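Local coordinates for protein-glutamine gamma-glutamyltransferase (Pseudomonas aeruginosa PAO1, PDB 6G4H) that catalyses the cross-linking of protein glutamine and lysine side chains in vitro, is critical for viability, and might serve an essential function linked to the cell wall, at residues A[37-42]-A[118-123]; A[44-49]-A[240-245]; A[99-104]-A[164-169]. One frame throughout, in Å; residues are numbered along the deposited sequence.

Contact 1: A[37-42]-A[118-123]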
loop_
_atom_site.group_PDB
_atom_site.type_symbol
_atom_site.label_atom_id
_atom_site.label_comp_id
_atom_site.label_asym_id
_atom_site.label_seq_id
_atom_site.Cartn_x
_atom_site.Cartn_y
_atom_site.Cartn_z
ATOM N N LEU A 37 7.433 7.046 -8.083
ATOM C CA LEU A 37 6.058 7.149 -7.647
ATOM C C LEU A 37 5.597 8.603 -7.653
ATOM O O LEU A 37 6.396 9.520 -7.480
ATOM C CB LEU A 37 5.932 6.581 -6.236
ATOM C CG LEU A 37 6.273 5.079 -6.121
ATOM C CD1 LEU A 37 6.374 4.800 -4.640
ATOM C CD2 LEU A 37 5.202 4.248 -6.757
ATOM N N SER A 38 4.308 8.825 -7.778
ATOM C CA SER A 38 3.808 10.168 -7.632
ATOM C C SER A 38 2.625 10.169 -6.666
ATOM O O SER A 38 2.263 9.140 -6.103
ATOM C CB SER A 38 3.390 10.682 -8.986
ATOM O OG SER A 38 2.282 9.974 -9.408
ATOM N N GLU A 39 2.052 11.343 -6.483
ATOM C CA GLU A 39 1.000 11.538 -5.523
ATOM C C GLU A 39 -0.306 10.868 -5.914
ATOM O O GLU A 39 -1.198 10.747 -5.078
ATOM C CB GLU A 39 0.719 13.037 -5.384
ATOM C CG GLU A 39 1.685 13.718 -4.493
ATOM C CD GLU A 39 1.460 15.237 -4.494
ATOM O OE1 GLU A 39 0.513 15.726 -5.174
ATOM O OE2 GLU A 39 2.244 15.934 -3.825
ATOM N N SER A 40 -0.433 10.530 -7.190
ATOM C CA SER A 40 -1.625 9.912 -7.726
ATOM C C SER A 40 -1.241 8.525 -8.285
ATOM O O SER A 40 -0.079 8.248 -8.611
ATOM C CB SER A 40 -2.195 10.838 -8.812
ATOM O OG SER A 40 -3.607 10.938 -8.759
ATOM N N MET A 41 -2.198 7.649 -8.381
ATOM C CA MET A 41 -1.953 6.332 -8.934
ATOM C C MET A 41 -3.155 6.020 -9.768
ATOM O O MET A 41 -4.296 6.026 -9.272
ATOM C CB MET A 41 -1.841 5.251 -7.852
ATOM C CG MET A 41 -1.779 3.838 -8.418
ATOM S SD MET A 41 -1.902 2.554 -7.156
ATOM C CE MET A 41 -3.688 2.271 -7.071
ATOM N N ALA A 42 -2.897 5.780 -11.034
ATOM C CA ALA A 42 -3.779 4.978 -11.841
ATOM C C ALA A 42 -2.903 3.793 -12.253
ATOM O O ALA A 42 -1.675 3.901 -12.274
ATOM C CB ALA A 42 -4.243 5.766 -13.060
ATOM N N GLN A 118 10.659 13.690 -4.838
ATOM C CA GLN A 118 9.497 13.675 -3.922
ATOM C C GLN A 118 10.021 13.655 -2.495
ATOM O O GLN A 118 11.177 13.269 -2.258
ATOM C CB GLN A 118 8.611 12.480 -4.201
ATOM C CG GLN A 118 7.894 12.549 -5.545
ATOM C CD GLN A 118 6.779 13.631 -5.624
ATOM O OE1 GLN A 118 6.536 14.423 -4.696
ATOM N NE2 GLN A 118 6.082 13.634 -6.756
ATOM N N PRO A 119 9.177 14.048 -1.530
ATOM C CA PRO A 119 9.655 14.204 -0.184
ATOM C C PRO A 119 9.374 13.007 0.714
ATOM O O PRO A 119 9.544 13.066 1.919
ATOM C CB PRO A 119 8.915 15.440 0.295
ATOM C CG PRO A 119 7.586 15.380 -0.400
ATOM C CD PRO A 119 7.888 14.755 -1.737
ATOM N N TRP A 120 8.980 11.900 0.147
ATOM C CA TRP A 120 8.756 10.732 0.982
ATOM C C TRP A 120 9.961 9.814 0.982
ATOM O O TRP A 120 10.597 9.643 -0.049
ATOM C CB TRP A 120 7.475 9.997 0.648
ATOM C CG TRP A 120 7.225 9.746 -0.737
ATOM C CD1 TRP A 120 7.743 8.725 -1.482
ATOM C CD2 TRP A 120 6.323 10.472 -1.590
ATOM N NE1 TRP A 120 7.244 8.789 -2.755
ATOM C CE2 TRP A 120 6.382 9.866 -2.854
ATOM C CE3 TRP A 120 5.502 11.602 -1.413
ATOM C CZ2 TRP A 120 5.648 10.323 -3.948
ATOM C CZ3 TRP A 120 4.753 12.056 -2.514
ATOM C CH2 TRP A 120 4.836 11.419 -3.753
ATOM N N LEU A 121 10.238 9.219 2.154
ATOM C CA LEU A 121 11.302 8.192 2.280
ATOM C C LEU A 121 10.732 6.806 2.365
ATOM O O LEU A 121 9.666 6.590 2.922
ATOM C CB LEU A 121 12.170 8.429 3.529
ATOM C CG LEU A 121 12.781 9.844 3.693
ATOM C CD1 LEU A 121 13.780 9.811 4.851
ATOM C CD2 LEU A 121 13.430 10.294 2.411
ATOM N N PHE A 122 11.457 5.853 1.843
ATOM C CA PHE A 122 10.967 4.462 1.826
ATOM C C PHE A 122 11.374 3.737 3.096
ATOM O O PHE A 122 12.529 3.825 3.540
ATOM C CB PHE A 122 11.574 3.731 0.643
ATOM C CG PHE A 122 11.409 4.445 -0.649
ATOM C CD1 PHE A 122 10.167 4.786 -1.104
ATOM C CD2 PHE A 122 12.512 4.873 -1.377
ATOM C CE1 PHE A 122 10.016 5.522 -2.282
ATOM C CE2 PHE A 122 12.368 5.572 -2.564
ATOM C CZ PHE A 122 11.116 5.884 -3.030
ATOM N N ALA A 123 10.459 2.958 3.653
ATOM C CA ALA A 123 10.757 2.187 4.846
ATOM C C ALA A 123 9.661 1.181 5.147
ATOM O O ALA A 123 8.514 1.358 4.734
ATOM C CB ALA A 123 10.963 3.099 6.048
HETATM O O HOH W 1 6.889 11.963 -9.039
HETATM O O HOH W 2 4.740 15.630 -3.024
#
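L37, S38 and E39 run past the outer rim of the W120 indole with no backbone hydrogen bond between their segment and 118-123; the two backbones run at 118° to each other where they touch (CA 37 to 39 against CA 118 to 122). The nearest CA atoms, those of S38 and Q118, lie 7.6 Å apart, a separation bridged by side chains and water. W120 does most of the bridging. Its CG sits between the backbone N and the carbonyl carbon (chi1 47°), and the long indole reaches across to segment 37-42. At its rim, CZ2 meets L37 O at 3.7 Å, the oxygen lying near the ring plane, while CH2 comes within 3.9 Å of E39 N. Q118 CB rests 3.6 Å above one indole face, offset toward the rim. The aliphatic part of E39 also serves here: its CG is 4.0 Å from W120 CH2, and the extended chain beyond CG carries the carboxylate past the ring to a water it shares with Q118.

Both segments belong to the part of the periplasmic region that matches the TgpA N-terminal family. Residues 40-41 form a short strand beside strand 86-87, whereas strand 120-124 pairs with strand 72-81, whose A75 touches L37, W120 and F122; a small residue suits a place where three large side chains converge.

The side-chain amide of Q118 is linked to segment 37-42 through water. Its chain bends at chi2 (-70°), and the two ends of the amide divide the work. NE2 donates to a water that in turn donates to L37 O, and OE1 accepts from a second water, which also donates to E39 OE2 at 2.6 Å. An amide, donor and acceptor at once, is well matched to such a pair of bridges. Deeper in, L37 CD1 approaches F122 CE1 at 4.4 Å, a loose apolar contact, and the F122 ring packs edge-to-face with Y267.

Contact 2: A[44-49]-A[240-245]. With EMC (ethyl mercury ion), chain F.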
loop_
_atom_site.group_PDB
_atom_site.type_symbol
_atom_site.label_atom_id
_atom_site.label_comp_id
_atom_site.label_asym_id
_atom_site.label_seq_id
_atom_site.Cartn_x
_atom_site.Cartn_y
_atom_site.Cartn_z
ATOM N N GLY A 44 -1.929 2.533 -15.034
ATOM C CA GLY A 44 -0.959 2.823 -16.067
ATOM C C GLY A 44 0.395 3.332 -15.553
ATOM O O GLY A 44 1.455 3.069 -16.165
ATOM N N ASP A 45 0.374 4.057 -14.446
ATOM C CA ASP A 45 1.602 4.630 -13.872
ATOM C C ASP A 45 2.428 3.521 -13.253
ATOM O O ASP A 45 3.654 3.473 -13.425
ATOM C CB ASP A 45 1.234 5.645 -12.796
ATOM C CG ASP A 45 0.326 6.762 -13.344
ATOM O OD1 ASP A 45 0.771 7.426 -14.311
ATOM O OD2 ASP A 45 -0.815 6.943 -12.831
ATOM N N ILE A 46 1.739 2.601 -12.597
ATOM C CA ILE A 46 2.435 1.477 -11.973
ATOM C C ILE A 46 3.027 0.592 -13.045
ATOM O O ILE A 46 4.142 0.120 -12.889
ATOM C CB ILE A 46 1.520 0.669 -11.026
ATOM C CG1 ILE A 46 1.114 1.558 -9.842
ATOM C CG2 ILE A 46 2.213 -0.586 -10.488
ATOM C CD1 ILE A 46 2.170 1.674 -8.764
ATOM N N ALA A 47 2.286 0.360 -14.136
ATOM C CA ALA A 47 2.775 -0.457 -15.215
ATOM C C ALA A 47 4.023 0.152 -15.821
ATOM O O ALA A 47 4.929 -0.572 -16.208
ATOM C CB ALA A 47 1.707 -0.637 -16.320
ATOM N N GLU A 48 4.061 1.469 -15.928
ATOM C CA GLU A 48 5.216 2.126 -16.508
ATOM C C GLU A 48 6.469 1.864 -15.604
ATOM O O GLU A 48 7.578 1.558 -16.102
ATOM C CB GLU A 48 4.928 3.626 -16.609
ATOM C CG GLU A 48 6.031 4.476 -17.256
ATOM C CD GLU A 48 6.116 4.331 -18.771
ATOM O OE1 GLU A 48 5.132 3.852 -19.392
ATOM O OE2 GLU A 48 7.171 4.710 -19.353
ATOM N N LEU A 49 6.277 1.922 -14.287
ATOM C CA LEU A 49 7.372 1.582 -13.355
ATOM C C LEU A 49 7.780 0.114 -13.471
ATOM O O LEU A 49 8.981 -0.228 -13.434
ATOM C CB LEU A 49 6.995 1.938 -11.918
ATOM C CG LEU A 49 6.793 3.430 -11.660
ATOM C CD1 LEU A 49 6.339 3.633 -10.229
ATOM C CD2 LEU A 49 8.053 4.243 -11.937
ATOM N N SER A 240 -9.361 -9.114 -14.410
ATOM C CA SER A 240 -8.011 -9.273 -14.895
ATOM C C SER A 240 -7.300 -7.937 -14.700
ATOM O O SER A 240 -7.798 -6.894 -15.066
ATOM C CB SER A 240 -8.040 -9.635 -16.397
ATOM O OG SER A 240 -6.743 -9.576 -16.929
ATOM N N GLY A 241 -6.152 -7.981 -14.055
ATOM C CA GLY A 241 -5.400 -6.754 -13.774
ATOM C C GLY A 241 -4.167 -7.078 -12.965
ATOM O O GLY A 241 -3.800 -8.236 -12.797
ATOM N N PHE A 242 -3.526 -6.035 -12.447
ATOM C CA PHE A 242 -2.338 -6.199 -11.638
ATOM C C PHE A 242 -2.514 -5.494 -10.268
ATOM O O PHE A 242 -3.655 -5.174 -9.855
ATOM C CB PHE A 242 -1.082 -5.829 -12.469
ATOM C CG PHE A 242 -1.139 -4.487 -13.109
ATOM C CD1 PHE A 242 -0.799 -3.374 -12.395
ATOM C CD2 PHE A 242 -1.573 -4.324 -14.450
ATOM C CE1 PHE A 242 -0.863 -2.130 -12.980
ATOM C CE2 PHE A 242 -1.592 -3.084 -15.040
ATOM C CZ PHE A 242 -1.275 -1.967 -14.294
ATOM N N CYS A 243 -1.439 -5.362 -9.490
ATOM C CA CYS A 243 -1.579 -4.980 -8.103
ATOM C C CYS A 243 -2.470 -3.742 -7.891
ATOM O O CYS A 243 -3.244 -3.699 -6.956
ATOM C CB CYS A 243 -0.219 -4.759 -7.458
ATOM S SG CYS A 243 0.689 -3.409 -8.188
ATOM N N ALA A 244 -2.383 -2.777 -8.773
ATOM C CA ALA A 244 -3.139 -1.551 -8.610
ATOM C C ALA A 244 -4.654 -1.777 -8.723
ATOM O O ALA A 244 -5.426 -1.139 -8.019
ATOM C CB ALA A 244 -2.721 -0.535 -9.655
ATOM N N HIS A 245 -5.062 -2.656 -9.635
ATOM C CA HIS A 245 -6.485 -3.009 -9.777
ATOM C C HIS A 245 -7.014 -3.681 -8.530
ATOM O O HIS A 245 -8.097 -3.338 -8.034
ATOM C CB HIS A 245 -6.720 -3.961 -10.984
ATOM C CG HIS A 245 -6.308 -3.381 -12.285
ATOM N ND1 HIS A 245 -4.989 -3.379 -12.717
ATOM C CD2 HIS A 245 -7.028 -2.757 -13.245
ATOM C CE1 HIS A 245 -4.928 -2.780 -13.895
ATOM N NE2 HIS A 245 -6.147 -2.397 -14.240
HETATM HG HG EMC F . 2.262 -4.104 -9.774
HETATM C C1 EMC F . 3.219 -4.345 -11.848
HETATM C C2 EMC F . 4.207 -3.292 -12.047
#
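I46 and A47, on one side of helix 43-50, pack against F242 and the first residues of helix 243-256. F242 is the N-cap residue of that helix, and its CG stands between the backbone N and the carbonyl carbon (chi1 53°), a torsion that sends the ring across to the other segment. I46 CB lies at the ring edge, 4.2 Å from F242 CE1, while A47 CB reaches CZ at 3.8 Å; the short methyl of alanine fits this close approach of ring to helix. Against one face of the same ring, toward the rim, rests H245 CE1 from within its own segment, 3.5 Å above the plane.

The branching of I46 lets it serve two neighbours. CG1, anti to the carbonyl carbon (chi1 -65°), reaches toward A244 CB at 4.4 Å, and CG2, anti to the backbone N, points to C243, where it stands 3.9 Å from SG. C243 has its sulfur between the backbone N and the carbonyl carbon (chi1 64°), and SG binds the mercury of an ethyl mercury ion at 2.3 Å. I46 CG2 packs against this ion too, its mercury being 3.6 Å away, and the ethyl carbon C2 lies near I46 O. By similarity C243 is the nucleophile, with H287 and D303 as partners; a cysteine at the start of a helix, beside histidine and aspartate, is the hallmark of the papain-like transglutaminase catalytic triad.

Contact 3: A[99-104]-A[164-169]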
loop_
_atom_site.group_PDB
_atom_site.type_symbol
_atom_site.label_atom_id
_atom_site.label_comp_id
_atom_site.label_asym_id
_atom_site.label_seq_id
_atom_site.Cartn_x
_atom_site.Cartn_y
_atom_site.Cartn_z
ATOM N N HIS A 99 -1.322 8.240 17.360
ATOM C CA HIS A 99 -1.353 7.171 18.332
ATOM C C HIS A 99 -0.843 5.892 17.692
ATOM O O HIS A 99 -1.446 5.383 16.707
ATOM C CB HIS A 99 -2.794 6.928 18.788
ATOM C CG HIS A 99 -3.342 7.990 19.689
ATOM N ND1 HIS A 99 -4.396 7.758 20.551
ATOM C CD2 HIS A 99 -3.004 9.294 19.850
ATOM C CE1 HIS A 99 -4.679 8.872 21.207
ATOM N NE2 HIS A 99 -3.850 9.818 20.800
ATOM N N TRP A 100 0.272 5.379 18.224
ATOM C CA TRP A 100 0.745 4.055 17.915
ATOM C C TRP A 100 1.593 3.559 19.049
ATOM O O TRP A 100 2.058 4.354 19.844
ATOM C CB TRP A 100 1.552 4.015 16.607
ATOM C CG TRP A 100 2.855 4.775 16.514
ATOM C CD1 TRP A 100 3.010 6.113 16.352
ATOM C CD2 TRP A 100 4.128 4.222 16.425
ATOM N NE1 TRP A 100 4.328 6.437 16.220
ATOM C CE2 TRP A 100 5.047 5.280 16.285
ATOM C CE3 TRP A 100 4.610 2.929 16.481
ATOM C CZ2 TRP A 100 6.413 5.071 16.186
ATOM C CZ3 TRP A 100 5.962 2.726 16.382
ATOM C CH2 TRP A 100 6.851 3.797 16.249
ATOM N N GLN A 101 1.824 2.255 19.068
ATOM C CA GLN A 101 2.619 1.610 20.109
ATOM C C GLN A 101 3.587 0.604 19.530
ATOM O O GLN A 101 3.186 -0.283 18.804
ATOM C CB GLN A 101 1.699 0.864 21.100
ATOM C CG GLN A 101 0.749 1.814 21.820
ATOM C CD GLN A 101 -0.422 1.081 22.493
ATOM O OE1 GLN A 101 -0.227 0.084 23.218
ATOM N NE2 GLN A 101 -1.650 1.568 22.243
ATOM N N LYS A 102 4.863 0.736 19.887
ATOM C CA LYS A 102 5.883 -0.259 19.538
ATOM C C LYS A 102 5.570 -1.572 20.211
ATOM O O LYS A 102 5.254 -1.627 21.397
ATOM C CB LYS A 102 7.245 0.215 19.985
ATOM C CG LYS A 102 7.728 1.398 19.198
ATOM C CD LYS A 102 8.998 1.979 19.784
ATOM C CE LYS A 102 9.374 3.225 19.022
ATOM N NZ LYS A 102 10.632 3.787 19.515
ATOM N N ARG A 103 5.563 -2.623 19.430
ATOM C CA ARG A 103 5.542 -3.956 19.985
ATOM C C ARG A 103 6.114 -4.879 18.940
ATOM O O ARG A 103 6.235 -4.506 17.763
ATOM C CB ARG A 103 4.143 -4.371 20.406
ATOM C CG ARG A 103 3.146 -4.274 19.321
ATOM C CD ARG A 103 1.804 -4.943 19.610
ATOM N NE ARG A 103 1.045 -4.961 18.344
ATOM C CZ ARG A 103 -0.255 -5.168 18.234
ATOM N NH1 ARG A 103 -0.999 -5.393 19.323
ATOM N NH2 ARG A 103 -0.801 -5.126 17.034
ATOM N N GLY A 104 6.516 -6.072 19.370
ATOM C CA GLY A 104 7.118 -7.027 18.464
ATOM C C GLY A 104 8.566 -6.659 18.107
ATOM O O GLY A 104 9.142 -5.733 18.637
ATOM N N ARG A 164 -1.245 0.298 15.495
ATOM C CA ARG A 164 -1.454 1.580 14.840
ATOM C C ARG A 164 -2.891 2.112 15.059
ATOM O O ARG A 164 -3.847 1.537 14.539
ATOM C CB ARG A 164 -1.217 1.412 13.337
ATOM C CG ARG A 164 0.243 1.070 13.018
ATOM C CD ARG A 164 0.480 1.181 11.537
ATOM N NE ARG A 164 -0.099 0.054 10.790
ATOM C CZ ARG A 164 -0.520 0.163 9.551
ATOM N NH1 ARG A 164 -0.449 1.357 8.950
ATOM N NH2 ARG A 164 -0.999 -0.914 8.911
ATOM N N GLU A 165 -2.995 3.208 15.785
ATOM C CA GLU A 165 -4.268 3.844 16.044
ATOM C C GLU A 165 -5.386 2.972 16.614
ATOM O O GLU A 165 -6.477 2.932 16.069
ATOM C CB GLU A 165 -4.751 4.619 14.809
ATOM C CG GLU A 165 -4.020 5.937 14.605
ATOM C CD GLU A 165 -4.615 6.802 13.510
ATOM O OE1 GLU A 165 -4.765 6.310 12.377
ATOM O OE2 GLU A 165 -4.922 7.979 13.783
ATOM N N SER A 166 -5.123 2.283 17.717
ATOM C CA SER A 166 -6.204 1.553 18.379
ATOM C C SER A 166 -7.395 2.493 18.646
ATOM O O SER A 166 -8.519 2.070 18.558
ATOM C CB SER A 166 -5.784 0.879 19.689
ATOM O OG SER A 166 -5.092 1.782 20.497
ATOM N N SER A 167 -7.114 3.757 18.927
ATOM C CA SER A 167 -8.065 4.866 18.739
ATOM C C SER A 167 -7.548 5.721 17.588
ATOM O O SER A 167 -6.331 5.930 17.477
ATOM C CB SER A 167 -8.085 5.756 19.993
ATOM O OG SER A 167 -8.621 4.991 21.036
ATOM N N ILE A 168 -8.461 6.202 16.760
ATOM C CA ILE A 168 -8.101 6.895 15.527
ATOM C C ILE A 168 -8.458 8.372 15.585
ATOM O O ILE A 168 -9.478 8.789 16.202
ATOM C CB ILE A 168 -8.794 6.211 14.337
ATOM C CG1 ILE A 168 -8.214 6.681 13.014
ATOM C CG2 ILE A 168 -10.321 6.325 14.453
ATOM C CD1 ILE A 168 -8.727 5.885 11.814
ATOM N N ASP A 169 -7.640 9.165 14.937
ATOM C CA ASP A 169 -7.960 10.584 14.762
ATOM C C ASP A 169 -9.261 10.696 13.941
ATOM O O ASP A 169 -9.448 10.018 12.910
ATOM C CB ASP A 169 -6.827 11.314 14.072
ATOM C CG ASP A 169 -7.127 12.820 13.940
ATOM O OD1 ASP A 169 -7.966 13.223 13.124
ATOM O OD2 ASP A 169 -6.567 13.601 14.699
HETATM O O HOH W 3 -3.981 9.145 16.048
HETATM O O HOH W 4 -4.565 4.883 20.416
HETATM O O HOH W 5 -2.474 2.890 19.366
HETATM O O HOH W 6 -4.460 0.163 23.078
#
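H99 and E165 lie side by side where the chain leaves strand 163-164, held by a hydrogen bond from E165 N to H99 O of 2.8 Å. E165 CG also passes 3.4 Å from H99 O, and its carboxylate reaches on: OE2 accepts from D169 N at 3.2 Å, met from above the carboxylate plane, and from a water that accepts from the backbone N of H99. OE1 accepts from W299 NE1, so this buried acid is gripped at both oxygens.

W100 and R164 form an antiparallel non-hydrogen-bonded pair of a two-stranded ribbon, 100-101 with 163-164. Their CB atoms lie on the same face of it, but the indole leads away, and R164 extends to E291 and D125 in salt bridges.

The H99 side chain lies alongside S167, with CB 3.9 Å from S167 O; CG anti to the carbonyl carbon (chi1 -73°) swings the ring out beside that residue. A water in the ring plane, 2.9 Å from H99 ND1, accepts from S167 N. Q101, extended beyond CG, brings NE2 within 3.9 Å of S166 OG. Two waters accept from Q101 NE2, whose two N-H groups suit it to this: one also accepts from S166 N, the other is bonded to S166 OG.

Contacts 1 and 2 are neighbours, their centres 15 Å apart, because strand 40-41 runs directly into helix 43-50. They touch through apolar side chains: L37 CD2 meets L49 CD1 at 3.7 Å, and M41 CE meets A244 CB at 3.9 Å. The L37 side chain lies about 8 Å from that of H287, an active-site residue by similarity, and about 9 Å from that of C243. Contact 2 holds the probable nucleophile itself, with the H287 side chain about 4 Å from that of C243. Contact 3 lies on the other side of the chain's centre, 31 Å from contact 2 between centres, yet the R164 side chain is still about 11 Å from that of D303.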